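Beta-glucosidase (Saccharopolyspora erythraea D, PDB 5M6G) probably hydrolyses terminal, non-reducing beta-D-glucosyl residues to release beta-D-glucose, as a glycoside hydrolase of family 3. Local coordinates at residues Asp129-His134 / Thr229-Val234; Ser87-Gly92 / Trp176-Cys181; Lys430-Gly435 / Ala525-Ser530; Leu422-Asp427 / Ala493-Val498. All coordinates share one frame; numbering follows the deposited sequence.

Contact 1: residues Asp129-His134 / Thr229-Val234. With SOR (sorbitol), chain L.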
loop_
_atom_site.group_PDB
_atom_site.type_symbol
_atom_site.label_atom_id
_atom_site.label_comp_id
_atom_site.label_asym_id
_atom_site.label_seq_id
_atom_site.Cartn_x
_atom_site.Cartn_y
_atom_site.Cartn_z
ATOM N N ASP A 129 3.698 -5.382 5.019
ATOM C CA ASP A 129 2.902 -4.564 4.097
ATOM C C ASP A 129 1.429 -4.884 4.322
ATOM O O ASP A 129 0.909 -5.876 3.810
ATOM C CB ASP A 129 3.285 -4.817 2.644
ATOM C CG ASP A 129 4.709 -4.404 2.334
ATOM O OD1 ASP A 129 4.959 -3.186 2.164
ATOM O OD2 ASP A 129 5.572 -5.303 2.254
ATOM N N ALA A 130 0.758 -4.064 5.123
ATOM C CA ALA A 130 -0.697 -4.093 5.218
ATOM C C ALA A 130 -1.174 -2.821 4.527
ATOM O O ALA A 130 -1.478 -1.819 5.174
ATOM C CB ALA A 130 -1.182 -4.186 6.676
ATOM N N VAL A 131 -1.223 -2.870 3.185
ATOM C CA VAL A 131 -1.425 -1.672 2.367
ATOM C C VAL A 131 -2.842 -1.537 1.797
ATOM O O VAL A 131 -3.173 -0.476 1.243
ATOM C CB VAL A 131 -0.395 -1.610 1.218
ATOM C CG1 VAL A 131 1.003 -1.519 1.782
ATOM C CG2 VAL A 131 -0.524 -2.836 0.318
ATOM N N HIS A 132 -3.678 -2.578 1.882
ATOM C CA HIS A 132 -5.106 -2.410 1.604
ATOM C C HIS A 132 -5.822 -3.497 2.409
ATOM O O HIS A 132 -6.447 -4.421 1.891
ATOM C CB HIS A 132 -5.462 -2.427 0.111
ATOM C CG HIS A 132 -5.096 -3.686 -0.629
ATOM N ND1 HIS A 132 -5.874 -4.188 -1.655
ATOM C CD2 HIS A 132 -4.026 -4.509 -0.535
ATOM C CE1 HIS A 132 -5.297 -5.264 -2.159
ATOM N NE2 HIS A 132 -4.179 -5.488 -1.488
ATOM N N GLY A 133 -5.740 -3.344 3.730
ATOM C CA GLY A 133 -6.029 -4.425 4.648
ATOM C C GLY A 133 -4.757 -5.176 4.993
ATOM O O GLY A 133 -3.659 -4.851 4.533
ATOM N N HIS A 134 -4.911 -6.200 5.840
ATOM C CA HIS A 134 -3.805 -7.086 6.215
ATOM C C HIS A 134 -3.616 -8.121 5.099
ATOM O O HIS A 134 -3.893 -9.313 5.242
ATOM C CB HIS A 134 -4.097 -7.719 7.572
ATOM C CG HIS A 134 -2.894 -8.281 8.262
ATOM N ND1 HIS A 134 -1.655 -8.333 7.668
ATOM C CD2 HIS A 134 -2.749 -8.830 9.492
ATOM C CE1 HIS A 134 -0.789 -8.875 8.510
ATOM N NE2 HIS A 134 -1.430 -9.187 9.624
ATOM N N THR A 229 3.555 4.006 8.308
ATOM C CA THR A 229 4.785 4.348 7.596
ATOM C C THR A 229 4.434 5.237 6.408
ATOM O O THR A 229 3.804 4.774 5.454
ATOM C CB THR A 229 5.508 3.093 7.103
ATOM O OG1 THR A 229 5.593 2.123 8.162
ATOM C CG2 THR A 229 6.905 3.445 6.628
ATOM N N ALA A 230 4.855 6.496 6.438
ATOM C CA ALA A 230 4.745 7.322 5.240
ATOM C C ALA A 230 5.837 6.899 4.263
ATOM O O ALA A 230 7.023 6.920 4.607
ATOM C CB ALA A 230 4.850 8.807 5.586
ATOM N N LYS A 231 5.442 6.493 3.055
ATOM C CA LYS A 231 6.401 6.031 2.046
ATOM C C LYS A 231 5.992 6.500 0.638
ATOM O O LYS A 231 4.830 6.831 0.414
ATOM C CB LYS A 231 6.517 4.498 2.077
ATOM C CG LYS A 231 5.301 3.747 1.536
ATOM C CD LYS A 231 5.409 2.231 1.805
ATOM C CE LYS A 231 4.339 1.448 1.000
ATOM N NZ LYS A 231 4.484 -0.033 1.197
ATOM N N HIS A 232 6.921 6.534 -0.316
ATOM C CA HIS A 232 8.354 6.386 -0.100
ATOM C C HIS A 232 9.016 7.762 -0.248
ATOM O O HIS A 232 8.828 8.454 -1.253
ATOM C CB HIS A 232 8.966 5.401 -1.095
ATOM C CG HIS A 232 8.213 4.112 -1.219
ATOM N ND1 HIS A 232 7.071 3.986 -1.983
ATOM C CD2 HIS A 232 8.448 2.887 -0.689
ATOM C CE1 HIS A 232 6.629 2.741 -1.910
ATOM N NE2 HIS A 232 7.449 2.054 -1.135
ATOM N N TYR A 233 9.797 8.141 0.758
ATOM C CA TYR A 233 10.424 9.455 0.840
ATOM C C TYR A 233 11.669 9.549 -0.042
ATOM O O TYR A 233 12.610 8.795 0.182
ATOM C CB TYR A 233 10.801 9.737 2.314
ATOM C CG TYR A 233 11.352 11.125 2.534
ATOM C CD1 TYR A 233 10.501 12.189 2.793
ATOM C CD2 TYR A 233 12.718 11.377 2.456
ATOM C CE1 TYR A 233 10.993 13.481 2.966
ATOM C CE2 TYR A 233 13.224 12.673 2.624
ATOM C CZ TYR A 233 12.349 13.713 2.885
ATOM O OH TYR A 233 12.799 15.000 3.067
ATOM N N VAL A 234 11.711 10.445 -1.039
ATOM C CA VAL A 234 10.602 11.297 -1.470
ATOM C C VAL A 234 10.711 11.438 -2.986
ATOM O O VAL A 234 11.811 11.411 -3.541
ATOM C CB VAL A 234 10.608 12.687 -0.759
ATOM C CG1 VAL A 234 11.958 13.391 -0.922
ATOM C CG2 VAL A 234 9.457 13.580 -1.257
HETATM C C1 SOR L . 7.635 -0.953 -0.289
HETATM C C2 SOR L . 7.388 -2.234 0.488
HETATM C C3 SOR L . 8.514 -3.219 0.187
HETATM C C4 SOR L . 8.149 -4.629 0.643
HETATM C C5 SOR L . 8.930 -5.719 -0.097
HETATM C C6 SOR L . 8.243 -7.056 0.166
HETATM O O1 SOR L . 6.430 -0.254 -0.487
HETATM O O2 SOR L . 7.344 -1.951 1.876
HETATM O O3 SOR L . 9.670 -2.787 0.857
HETATM O O4 SOR L . 8.366 -4.752 2.034
HETATM O O5 SOR L . 9.006 -5.468 -1.494
HETATM O O6 SOR L . 8.656 -8.018 -0.782
#
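Asp129 and Lys231 meet at the bound sorbitol, in the sugar pocket of the N-terminal domain of this family 3 glycoside hydrolase, a TIM-barrel-type fold. Asp129 follows strand 125-128 directly, and Lys231 lies on strand 229-233; the residue just after one strand and a residue on another thus bring their side chains to one polyol. Asp129 divides its carboxylate between two hydroxyls: OD1 accepts from sorbitol O2 at 2.7 Å, and OD2 accepts from sorbitol O4 at 2.9 Å. Two bonds through separate oxygens should fix the rotation of the carboxylate. Further along the ligand, sorbitol O1 accepts from Lys231 NZ at 2.6 Å and also pairs with His232 NE2 at 2.6 Å, near the plane of the imidazole. Between the two groups runs a salt bridge, Asp129 OD1 to Lys231 NZ, at a rather long 3.3 Å. Replacing Asp129 with an alanine would probably leave sorbitol O2 and O4 without these acceptors and deprive the Lys231 ammonium of a carboxylate partner.

In the second shell, Phe178 O takes another hydrogen bond from Lys231 NZ, and Asp236 OD2 pairs with His232 ND1, which helps orient the ring. Val131 CG1 packs 3.8 Å from Lys231 NZ, the two side chains crossing at about a right angle. With CG between the backbone N and carbonyl carbon (chi1 72°) and the chain extended beyond it, Lys231 NZ is carried to sorbitol O1 and Asp129 OD1. The Lys231-His232 peptide is cis, and Lys231 CG sits 3.7 Å above the centre of the His232 ring.

Contact 2: residues Ser87-Gly92 / Trp176-Cys181. With SOR (sorbitol), chain L.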
loop_
_atom_site.group_PDB
_atom_site.type_symbol
_atom_site.label_atom_id
_atom_site.label_comp_id
_atom_site.label_asym_id
_atom_site.label_seq_id
_atom_site.Cartn_x
_atom_site.Cartn_y
_atom_site.Cartn_z
ATOM N N SER A 87 14.291 -5.927 14.632
ATOM C CA SER A 87 13.022 -6.035 13.941
ATOM C C SER A 87 13.059 -7.190 12.961
ATOM O O SER A 87 14.125 -7.574 12.472
ATOM C CB SER A 87 12.694 -4.731 13.203
ATOM O OG SER A 87 11.429 -4.818 12.571
ATOM N N VAL A 88 11.871 -7.726 12.672
ATOM C CA VAL A 88 11.669 -8.697 11.607
ATOM C C VAL A 88 10.510 -8.200 10.755
ATOM O O VAL A 88 9.617 -7.502 11.247
ATOM C CB VAL A 88 11.396 -10.112 12.172
ATOM C CG1 VAL A 88 11.065 -11.109 11.066
ATOM C CG2 VAL A 88 12.604 -10.605 12.982
ATOM N N LEU A 89 10.540 -8.528 9.461
ATOM C CA LEU A 89 9.405 -8.259 8.585
ATOM C C LEU A 89 9.022 -9.522 7.833
ATOM O O LEU A 89 9.818 -10.451 7.672
ATOM C CB LEU A 89 9.669 -7.132 7.556
ATOM C CG LEU A 89 10.494 -7.471 6.303
ATOM C CD1 LEU A 89 10.089 -6.607 5.106
ATOM C CD2 LEU A 89 11.991 -7.327 6.555
ATOM N N SER A 90 7.766 -9.551 7.397
ATOM C CA SER A 90 7.343 -10.438 6.326
ATOM C C SER A 90 7.334 -9.616 5.049
ATOM O O SER A 90 6.631 -8.603 4.970
ATOM C CB SER A 90 5.956 -11.031 6.590
ATOM O OG SER A 90 6.024 -12.111 7.491
ATOM N N GLY A 91 8.142 -10.013 4.074
ATOM C CA GLY A 91 7.978 -9.464 2.745
ATOM C C GLY A 91 6.640 -9.905 2.158
ATOM O O GLY A 91 5.925 -10.736 2.720
ATOM N N GLY A 92 6.289 -9.328 1.010
ATOM C CA GLY A 92 5.072 -9.722 0.331
ATOM C C GLY A 92 5.057 -11.214 0.068
ATOM O O GLY A 92 6.021 -11.771 -0.468
ATOM N N TRP A 176 3.320 -2.926 13.014
ATOM C CA TRP A 176 3.877 -1.903 12.135
ATOM C C TRP A 176 3.534 -2.273 10.706
ATOM O O TRP A 176 3.912 -3.355 10.247
ATOM C CB TRP A 176 5.399 -1.839 12.362
ATOM C CG TRP A 176 6.204 -0.872 11.537
ATOM C CD1 TRP A 176 5.750 0.119 10.699
ATOM C CD2 TRP A 176 7.638 -0.825 11.479
ATOM N NE1 TRP A 176 6.830 0.787 10.134
ATOM C CE2 TRP A 176 7.994 0.217 10.591
ATOM C CE3 TRP A 176 8.658 -1.568 12.098
ATOM C CZ2 TRP A 176 9.327 0.540 10.314
ATOM C CZ3 TRP A 176 9.982 -1.248 11.823
ATOM C CH2 TRP A 176 10.305 -0.200 10.939
ATOM N N SER A 177 2.788 -1.408 10.021
ATOM C CA SER A 177 2.484 -1.597 8.610
ATOM C C SER A 177 3.264 -0.597 7.776
ATOM O O SER A 177 3.412 0.566 8.163
ATOM C CB SER A 177 0.992 -1.435 8.314
ATOM O OG SER A 177 0.753 -1.586 6.922
ATOM N N PHE A 178 3.756 -1.055 6.624
ATOM C CA PHE A 178 4.437 -0.186 5.664
ATOM C C PHE A 178 3.372 0.487 4.796
ATOM O O PHE A 178 3.213 0.208 3.609
ATOM C CB PHE A 178 5.439 -0.988 4.845
ATOM C CG PHE A 178 6.424 -1.787 5.696
ATOM C CD1 PHE A 178 7.066 -1.203 6.777
ATOM C CD2 PHE A 178 6.694 -3.120 5.407
ATOM C CE1 PHE A 178 7.970 -1.938 7.556
ATOM C CE2 PHE A 178 7.588 -3.858 6.171
ATOM C CZ PHE A 178 8.228 -3.269 7.255
ATOM N N ALA A 179 2.620 1.378 5.437
ATOM C CA ALA A 179 1.471 2.048 4.837
ATOM C C ALA A 179 1.178 3.309 5.646
ATOM O O ALA A 179 1.357 3.311 6.870
ATOM C CB ALA A 179 0.236 1.113 4.816
ATOM N N PRO A 180 0.682 4.368 4.990
ATOM C CA PRO A 180 0.300 4.457 3.569
ATOM C C PRO A 180 1.393 4.929 2.606
ATOM O O PRO A 180 2.278 5.702 2.997
ATOM C CB PRO A 180 -0.823 5.493 3.594
ATOM C CG PRO A 180 -0.381 6.455 4.667
ATOM C CD PRO A 180 0.186 5.527 5.757
ATOM N N CYS A 181 1.322 4.478 1.356
ATOM C CA CYS A 181 2.030 5.174 0.284
ATOM C C CYS A 181 1.422 6.564 0.129
ATOM O O CYS A 181 0.249 6.690 -0.244
ATOM C CB CYS A 181 1.939 4.414 -1.052
ATOM S SG CYS A 181 3.226 4.827 -2.348
HETATM C C1 SOR L . 7.635 -0.953 -0.289
HETATM C C2 SOR L . 7.388 -2.234 0.488
HETATM C C3 SOR L . 8.514 -3.219 0.187
HETATM C C4 SOR L . 8.149 -4.629 0.643
HETATM C C5 SOR L . 8.930 -5.719 -0.097
HETATM C C6 SOR L . 8.243 -7.056 0.166
HETATM O O1 SOR L . 6.430 -0.254 -0.487
HETATM O O2 SOR L . 7.344 -1.951 1.876
HETATM O O3 SOR L . 9.670 -2.787 0.857
HETATM O O4 SOR L . 8.366 -4.752 2.034
HETATM O O5 SOR L . 9.006 -5.468 -1.494
HETATM O O6 SOR L . 8.656 -8.018 -0.782
#
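Leu89 touches Phe178, and Ser87 touches Trp176, across strands held well apart: the nearest CA atoms, those of Leu89 and Trp176, are 9.1 Å from each other because strand 125-128 lies between strands 87-90 and 176-177 in one parallel sheet. Leu89 meets Phe178 with its CD1 branch, 3.9 Å from Phe178 CE2, while Leu89 CB lies close to the same part of the ring. The two side chains cross at about a right angle, and the methyl comes to the ring obliquely. The backbone at Phe178 makes an inverse gamma turn just after strand 176-177, where strand gives way to the loop at the C-terminal end of this TIM-barrel-type domain's sheet. Phe178 CE1 stands 3.7 Å above the Trp176 ring plane, offset toward the rim. A serine in place of Phe178 would probably open a gap between Leu89 and the indole, and take away the ring carbons near sorbitol O2, Phe178 CD2 being 3.8 Å from that oxygen. Ser87 OG approaches Trp176 CZ3 obliquely, but its stronger polar partner is Ile125 O; Trp176 NE1 bonds to Thr229 OG1. Beyond the strand, Gly91 CA lies 3.5 Å from sorbitol C6, and a CB there would crowd sorbitol O6.

Contact 3: residues Lys430-Gly435 / Ala525-Ser530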
loop_
_atom_site.group_PDB
_atom_site.type_symbol
_atom_site.label_atom_id
_atom_site.label_comp_id
_atom_site.label_asym_id
_atom_site.label_seq_id
_atom_site.Cartn_x
_atom_site.Cartn_y
_atom_site.Cartn_z
ATOM N N LYS A 430 -33.014 -10.841 -18.889
ATOM C CA LYS A 430 -31.708 -11.496 -18.923
ATOM C C LYS A 430 -30.581 -10.473 -19.028
ATOM O O LYS A 430 -30.658 -9.523 -19.810
ATOM C CB LYS A 430 -31.612 -12.428 -20.130
ATOM C CG LYS A 430 -32.547 -13.591 -20.153
ATOM C CD LYS A 430 -32.798 -13.991 -21.592
ATOM C CE LYS A 430 -31.513 -14.395 -22.278
ATOM N NZ LYS A 430 -31.814 -15.152 -23.527
ATOM N N LEU A 431 -29.512 -10.697 -18.267
ATOM C CA LEU A 431 -28.299 -9.894 -18.348
ATOM C C LEU A 431 -27.151 -10.763 -18.833
ATOM O O LEU A 431 -27.108 -11.968 -18.566
ATOM C CB LEU A 431 -27.936 -9.274 -16.992
ATOM C CG LEU A 431 -28.852 -8.143 -16.539
ATOM C CD1 LEU A 431 -28.544 -7.768 -15.102
ATOM C CD2 LEU A 431 -28.682 -6.931 -17.453
ATOM N N PHE A 432 -26.229 -10.157 -19.569
ATOM C CA PHE A 432 -25.007 -10.845 -19.958
ATOM C C PHE A 432 -23.805 -10.199 -19.281
ATOM O O PHE A 432 -23.697 -8.969 -19.226
ATOM C CB PHE A 432 -24.793 -10.843 -21.476
ATOM C CG PHE A 432 -23.903 -11.960 -21.942
ATOM C CD1 PHE A 432 -22.515 -11.846 -21.874
ATOM C CD2 PHE A 432 -24.455 -13.157 -22.387
ATOM C CE1 PHE A 432 -21.699 -12.891 -22.280
ATOM C CE2 PHE A 432 -23.644 -14.200 -22.796
ATOM C CZ PHE A 432 -22.263 -14.070 -22.739
ATOM N N VAL A 433 -22.904 -11.032 -18.768
ATOM C CA VAL A 433 -21.666 -10.558 -18.162
ATOM C C VAL A 433 -20.496 -11.263 -18.833
ATOM O O VAL A 433 -20.549 -12.471 -19.092
ATOM C CB VAL A 433 -21.655 -10.771 -16.633
ATOM C CG1 VAL A 433 -20.338 -10.236 -16.012
ATOM C CG2 VAL A 433 -22.858 -10.073 -16.011
ATOM N N ALA A 434 -19.443 -10.496 -19.128
ATOM C CA ALA A 434 -18.236 -11.011 -19.752
ATOM C C ALA A 434 -17.040 -10.253 -19.198
ATOM O O ALA A 434 -17.187 -9.278 -18.460
ATOM C CB ALA A 434 -18.284 -10.875 -21.278
ATOM N N GLY A 435 -15.857 -10.702 -19.577
ATOM C CA GLY A 435 -14.625 -10.020 -19.201
ATOM C C GLY A 435 -13.767 -10.850 -18.258
ATOM O O GLY A 435 -14.275 -11.539 -17.364
ATOM N N ALA A 525 -15.971 -6.064 -28.403
ATOM C CA ALA A 525 -16.496 -6.024 -29.767
ATOM C C ALA A 525 -17.577 -7.077 -29.964
ATOM O O ALA A 525 -18.613 -6.813 -30.591
ATOM C CB ALA A 525 -15.364 -6.216 -30.777
ATOM N N LYS A 526 -17.365 -8.269 -29.408
ATOM C CA LYS A 526 -18.381 -9.312 -29.480
ATOM C C LYS A 526 -19.675 -8.871 -28.807
ATOM O O LYS A 526 -20.770 -9.153 -29.311
ATOM C CB LYS A 526 -17.848 -10.597 -28.850
ATOM C CG LYS A 526 -18.756 -11.800 -29.042
ATOM C CD LYS A 526 -18.147 -13.028 -28.395
ATOM C CE LYS A 526 -16.795 -13.337 -29.015
ATOM N NZ LYS A 526 -16.953 -13.750 -30.436
ATOM N N LEU A 527 -19.574 -8.174 -27.670
ATOM C CA LEU A 527 -20.767 -7.696 -26.979
ATOM C C LEU A 527 -21.446 -6.579 -27.756
ATOM O O LEU A 527 -22.676 -6.545 -27.852
ATOM C CB LEU A 527 -20.429 -7.201 -25.573
ATOM C CG LEU A 527 -19.879 -8.175 -24.529
ATOM C CD1 LEU A 527 -20.009 -7.566 -23.135
ATOM C CD2 LEU A 527 -20.573 -9.505 -24.605
ATOM N N ARG A 528 -20.671 -5.632 -28.283
ATOM C CA ARG A 528 -21.301 -4.571 -29.057
ATOM C C ARG A 528 -21.972 -5.123 -30.310
ATOM O O ARG A 528 -23.028 -4.625 -30.714
ATOM C CB ARG A 528 -20.275 -3.494 -29.415
ATOM C CG ARG A 528 -19.616 -2.848 -28.200
ATOM C CD ARG A 528 -19.001 -1.494 -28.509
ATOM N NE ARG A 528 -18.360 -1.468 -29.816
ATOM C CZ ARG A 528 -18.758 -0.715 -30.837
ATOM N NH1 ARG A 528 -19.790 0.110 -30.715
ATOM N NH2 ARG A 528 -18.108 -0.784 -31.985
ATOM N N ALA A 529 -21.390 -6.162 -30.924
ATOM C CA ALA A 529 -21.968 -6.735 -32.140
ATOM C C ALA A 529 -23.339 -7.344 -31.898
ATOM O O ALA A 529 -24.083 -7.578 -32.857
ATOM C CB ALA A 529 -21.042 -7.798 -32.724
ATOM N N SER A 530 -23.692 -7.616 -30.644
ATOM C CA SER A 530 -25.005 -8.175 -30.365
ATOM C C SER A 530 -26.116 -7.145 -30.501
ATOM O O SER A 530 -27.294 -7.531 -30.493
ATOM C CB SER A 530 -25.028 -8.786 -28.960
ATOM O OG SER A 530 -24.955 -7.777 -27.967
#
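Of residues 525-530, Leu527 alone touches 430-435, meeting Phe432 and Ala434 across a CA separation of 8.3 Å between Ala434 and Leu527. One turn of the helix is closed by Ala529 N bonding to Ala525 O at 2.9 Å. Leu527 then points toward the strand and spreads its two branches over alternate residues. CD2 meets Phe432 CD1 at 4.1 Å, coming obliquely to the ring, and CD1 lies 4.2 Å from Ala434 CB. With Leu527 CG beside the backbone N (chi1 -63°), the two methyls fall against Phe432 and Ala434. Phe432, with CG anti to its N (chi1 -157°), also packs edge-to-face with the ring of Tyr491. The helix belongs to a beta-alpha-beta crossover: it links the parallel neighbours 493-499 and 534-539 in the mixed sheet of the C-terminal domain, and Leu527 rests on Ala494 and Ala496 of the first. Val433 points away from the helix, to the opposite face, where helix 465-472 covers it. Next along the segment, Arg528 turns to Gly552 O. At Ser530 the chain folds back on Leu527 O, which accepts twice: from Ser530 OG at 2.6 Å, in the carbonyl plane with a C=O...OG angle of 150°, and from Ser530 N at 3.2 Å.

Contact 4: residues Leu422-Asp427 / Ala493-Val498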
loop_
_atom_site.group_PDB
_atom_site.type_symbol
_atom_site.label_atom_id
_atom_site.label_comp_id
_atom_site.label_asym_id
_atom_site.label_seq_id
_atom_site.Cartn_x
_atom_site.Cartn_y
_atom_site.Cartn_z
ATOM N N LEU A 422 -27.275 2.954 -17.596
ATOM C CA LEU A 422 -27.137 2.849 -16.142
ATOM C C LEU A 422 -28.033 3.883 -15.467
ATOM O O LEU A 422 -28.226 4.977 -15.999
ATOM C CB LEU A 422 -25.671 3.035 -15.713
ATOM C CG LEU A 422 -24.677 1.950 -16.149
ATOM C CD1 LEU A 422 -23.281 2.211 -15.558
ATOM C CD2 LEU A 422 -25.168 0.569 -15.754
ATOM N N PRO A 423 -28.601 3.538 -14.302
ATOM C CA PRO A 423 -28.465 2.241 -13.625
ATOM C C PRO A 423 -29.282 1.136 -14.286
ATOM O O PRO A 423 -30.325 1.402 -14.879
ATOM C CB PRO A 423 -28.989 2.520 -12.213
ATOM C CG PRO A 423 -29.916 3.663 -12.372
ATOM C CD PRO A 423 -29.388 4.499 -13.510
ATOM N N LEU A 424 -28.791 -0.092 -14.189
ATOM C CA LEU A 424 -29.541 -1.241 -14.669
ATOM C C LEU A 424 -30.707 -1.530 -13.737
ATOM O O LEU A 424 -30.586 -1.433 -12.512
ATOM C CB LEU A 424 -28.637 -2.470 -14.757
ATOM C CG LEU A 424 -27.425 -2.379 -15.683
ATOM C CD1 LEU A 424 -26.531 -3.594 -15.467
ATOM C CD2 LEU A 424 -27.842 -2.241 -17.139
ATOM N N ALA A 425 -31.842 -1.898 -14.321
ATOM C CA ALA A 425 -33.005 -2.241 -13.521
ATOM C C ALA A 425 -32.813 -3.594 -12.855
ATOM O O ALA A 425 -32.059 -4.448 -13.329
ATOM C CB ALA A 425 -34.267 -2.267 -14.388
ATOM N N LYS A 426 -33.491 -3.776 -11.730
ATOM C CA LYS A 426 -33.756 -5.108 -11.193
ATOM C C LYS A 426 -35.164 -5.545 -11.599
ATOM O O LYS A 426 -36.054 -5.732 -10.767
ATOM C CB LYS A 426 -33.587 -5.115 -9.675
ATOM C CG LYS A 426 -32.323 -4.436 -9.162
ATOM C CD LYS A 426 -32.418 -4.216 -7.659
ATOM C CE LYS A 426 -31.322 -3.296 -7.150
ATOM N NZ LYS A 426 -31.481 -3.018 -5.689
ATOM N N ASP A 427 -35.374 -5.677 -12.913
ATOM C CA ASP A 427 -36.706 -5.941 -13.447
ATOM C C ASP A 427 -36.937 -7.392 -13.846
ATOM O O ASP A 427 -38.096 -7.796 -13.989
ATOM C CB ASP A 427 -36.992 -5.044 -14.663
ATOM C CG ASP A 427 -35.973 -5.221 -15.788
ATOM O OD1 ASP A 427 -35.215 -6.219 -15.770
ATOM O OD2 ASP A 427 -35.933 -4.357 -16.700
ATOM N N ALA A 493 -28.964 -6.073 -21.418
ATOM C CA ALA A 493 -27.722 -5.311 -21.329
ATOM C C ALA A 493 -26.577 -6.298 -21.204
ATOM O O ALA A 493 -26.765 -7.434 -20.767
ATOM C CB ALA A 493 -27.719 -4.341 -20.145
ATOM N N ALA A 494 -25.386 -5.851 -21.596
ATOM C CA ALA A 494 -24.182 -6.659 -21.465
ATOM C C ALA A 494 -23.133 -5.856 -20.711
ATOM O O ALA A 494 -22.913 -4.680 -21.018
ATOM C CB ALA A 494 -23.639 -7.095 -22.833
ATOM N N ILE A 495 -22.483 -6.500 -19.741
ATOM C CA ILE A 495 -21.488 -5.866 -18.879
ATOM C C ILE A 495 -20.149 -6.536 -19.143
ATOM O O ILE A 495 -20.013 -7.751 -18.969
ATOM C CB ILE A 495 -21.866 -5.977 -17.391
ATOM C CG1 ILE A 495 -23.258 -5.392 -17.158
ATOM C CG2 ILE A 495 -20.817 -5.276 -16.504
ATOM C CD1 ILE A 495 -23.896 -5.876 -15.875
ATOM N N ALA A 496 -19.154 -5.745 -19.539
ATOM C CA ALA A 496 -17.823 -6.252 -19.849
ATOM C C ALA A 496 -16.859 -5.715 -18.799
ATOM O O ALA A 496 -16.543 -4.523 -18.793
ATOM C CB ALA A 496 -17.392 -5.839 -21.256
ATOM N N VAL A 497 -16.391 -6.589 -17.916
ATOM C CA VAL A 497 -15.475 -6.203 -16.849
ATOM C C VAL A 497 -14.079 -6.568 -17.332
ATOM O O VAL A 497 -13.688 -7.736 -17.307
ATOM C CB VAL A 497 -15.826 -6.881 -15.522
ATOM C CG1 VAL A 497 -15.050 -6.224 -14.382
ATOM C CG2 VAL A 497 -17.320 -6.785 -15.268
ATOM N N VAL A 498 -13.323 -5.554 -17.761
ATOM C CA VAL A 498 -12.038 -5.743 -18.423
ATOM C C VAL A 498 -10.937 -5.074 -17.599
ATOM O O VAL A 498 -11.176 -4.634 -16.469
ATOM C CB VAL A 498 -12.092 -5.176 -19.857
ATOM C CG1 VAL A 498 -13.182 -5.887 -20.695
ATOM C CG2 VAL A 498 -12.357 -3.683 -19.821
#
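Leu424 sends its two methyls to two residues of strand 493-499, one to Ala493 and one to Ile495, which lie on the same face two positions apart. With chi1 of -60° placing CG anti to the carbonyl carbon, both methyls are directed from the loop at the strand. Leu424 CD1 meets Ile495 CD1 tip to tip at 3.5 Å, a tight methyl-methyl approach, with Ile495 CG1 behind at 4.1 Å from the same Leu424 CD1. On the other branch, Leu424 CD2 rests 3.7 Å from Ala493 CB. Ile495 answers with CG1 anti to its carbonyl carbon (chi1 -56°) and an extended delta methyl (chi2 160°), which carries CD1 out toward the leucine. The contact lines one face of the mixed sheet in the C-terminal domain, a layered alpha/beta arrangement: Ala494, between the two strand residues, points away, to the face that helix 518-528 covers. Leu424 also touches Phe574 and shares a backbone hydrogen bond with Leu573, tying the loop to the end of helix 567-573. Further along the loop, Asp427 OD1 forms a salt bridge with Arg492 NE, of the residue before Ala493, and Lys426 NZ forms one with Asp576 OD1.

In the fold
All four contacts are buried, yet they divide by domain and chemistry. Contacts 1 and 2, with centres about 7 Å apart near the middle of the chain, share the sorbitol in the N-terminal domain: the first joins its segments by a salt bridge and grips the sorbitol with hydrogen bonds, the second is chiefly apolar. Contacts 3 and 4, their centres about 10 Å apart and over 30 Å from the chain's centre, are wholly apolar across their segments and lie far from the sorbitol pocket. They meet in one sheet, where Phe432 O to Ile495 N and Ala434 N to Ile495 O, each 2.8 Å, probably join the neighbouring strands. Contacts 1 and 3 have centres about 38 Å apart and do not touch.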